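Local coordinates for multiple PDZ domain protein (Mus musculus, PDB 4XH7) that probably serves as a scaffold in signalling, its fourth PDZ domain being of the kind that usually grips the C-terminal tails of partner proteins, at residues K69-S72 with G73-L76. Residues are numbered along the deposited sequence; the frame is centred on the assembly and turned at random.
Sequences KLFS and GDEL
Phe71 and Asp74 close a tight turn through two hydrogen bonds, a compact illustration of how an acidic side chain can reinforce a backbone reversal. The first bond closes the turn: Asp74 N donates to Phe71 O over 3.0 Å. The second runs the other way, from Phe71 N to Asp74 OD2 at 2.9 Å, and is almost straight (173°), although the donor arrives from well above the carboxylate plane. Asp74 can reach back because its CG lies anti to its own carbonyl carbon (chi1 -73°), which turns the carboxylate back toward Phe71 N and Phe71 O.

Ser72 and Gly73 occupy the two corner positions. Gly73 takes a positive phi (97°), the backbone shape that glycine commonly supplies at the third position of a type II turn. A water bridges Ser72 O and Asp74 OD1, donating to the former at 2.8 Å and to the latter at 2.7 Å; the two carboxylate oxygens are thus gripped separately.

Charge adds a further hold, since Asp74 OD2 also forms a salt bridge with Arg109 on strand 102-110, and the same guanidinium NH1 binds Lys69 O. The nearby positive charge probably favours the ionised carboxylate.

Leu70, just ahead of the turn, sets its CD2 methyl against Asp74 OD2 at 3.9 Å, a contact of a methyl with a charged oxygen, while the leucine side chain packs on Met105, Cys107 and Ile55 in the interior.

The whole is a type II beta turn, Phe71 to Asp74, with glycine at its third position; here it carries the PDZ chain from the short helix 63-67 into strand 75-79.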
loop_
_atom_site.group_PDB
_atom_site.type_symbol
_atom_site.label_atom_id
_atom_site.label_comp_id
_atom_site.label_asym_id
_atom_site.label_seq_id
_atom_site.Cartn_x
_atom_site.Cartn_y
_atom_site.Cartn_z
ATOM N N LYS A 69 -2.882 9.007 3.571
ATOM C CA LYS A 69 -2.345 8.982 2.221
ATOM C C LYS A 69 -3.101 8.110 1.231
ATOM O O LYS A 69 -2.936 8.268 0.007
ATOM C CB LYS A 69 -0.903 8.461 2.253
ATOM C CG LYS A 69 0.084 9.290 3.051
ATOM C CD LYS A 69 0.472 10.521 2.295
ATOM C CE LYS A 69 1.670 11.182 2.933
ATOM N NZ LYS A 69 1.699 12.627 2.588
ATOM N N LEU A 70 -3.815 7.116 1.746
ATOM C CA LEU A 70 -4.429 6.122 0.886
ATOM C C LEU A 70 -5.940 6.304 0.822
ATOM O O LEU A 70 -6.594 6.625 1.818
ATOM C CB LEU A 70 -4.085 4.714 1.378
ATOM C CG LEU A 70 -2.599 4.390 1.464
ATOM C CD1 LEU A 70 -2.354 2.947 1.860
ATOM C CD2 LEU A 70 -1.882 4.654 0.132
ATOM N N PHE A 71 -6.495 6.088 -0.359
ATOM C CA PHE A 71 -7.911 6.305 -0.625
ATOM C C PHE A 71 -8.575 5.070 -1.202
ATOM O O PHE A 71 -7.908 4.224 -1.810
ATOM C CB PHE A 71 -8.096 7.464 -1.631
ATOM C CG PHE A 71 -7.696 8.810 -1.084
ATOM C CD1 PHE A 71 -6.357 9.145 -0.972
ATOM C CD2 PHE A 71 -8.657 9.724 -0.679
ATOM C CE1 PHE A 71 -5.951 10.379 -0.464
ATOM C CE2 PHE A 71 -8.272 10.962 -0.171
ATOM C CZ PHE A 71 -6.921 11.281 -0.042
ATOM N N SER A 72 -9.889 4.940 -1.009
ATOM C CA SER A 72 -10.632 3.916 -1.738
ATOM C C SER A 72 -10.272 3.954 -3.217
ATOM O O SER A 72 -10.118 5.029 -3.806
ATOM C CB SER A 72 -12.144 4.119 -1.589
ATOM O OG SER A 72 -12.534 5.309 -2.252
ATOM N N GLY A 73 -10.113 2.777 -3.814
ATOM C CA GLY A 73 -9.754 2.676 -5.208
ATOM C C GLY A 73 -8.266 2.483 -5.416
ATOM O O GLY A 73 -7.878 2.046 -6.488
ATOM N N ASP A 74 -7.443 2.775 -4.412
ATOM C CA ASP A 74 -5.987 2.626 -4.638
ATOM C C ASP A 74 -5.604 1.154 -4.801
ATOM O O ASP A 74 -6.144 0.280 -4.111
ATOM C CB ASP A 74 -5.190 3.230 -3.481
ATOM C CG ASP A 74 -5.216 4.755 -3.478
ATOM O OD1 ASP A 74 -5.707 5.376 -4.452
ATOM O OD2 ASP A 74 -4.741 5.345 -2.480
ATOM N N GLU A 75 -4.641 0.893 -5.684
ATOM C CA GLU A 75 -4.168 -0.464 -5.907
ATOM C C GLU A 75 -2.975 -0.756 -5.019
ATOM O O GLU A 75 -2.038 0.031 -4.957
ATOM C CB GLU A 75 -3.792 -0.667 -7.373
ATOM C CG GLU A 75 -3.298 -2.098 -7.597
ATOM C CD GLU A 75 -3.121 -2.488 -9.051
ATOM O OE1 GLU A 75 -2.792 -3.685 -9.271
ATOM O OE2 GLU A 75 -3.255 -1.635 -9.981
ATOM N N LEU A 76 -2.965 -1.927 -4.373
ATOM C CA LEU A 76 -1.844 -2.323 -3.515
ATOM C C LEU A 76 -0.671 -2.836 -4.344
ATOM O O LEU A 76 -0.865 -3.711 -5.171
ATOM C CB LEU A 76 -2.273 -3.430 -2.565
ATOM C CG LEU A 76 -3.407 -3.043 -1.627
ATOM C CD1 LEU A 76 -3.713 -4.286 -0.780
ATOM C CD2 LEU A 76 -3.011 -1.923 -0.725
HETATM O O HOH W 1 -8.142 5.830 -5.587
#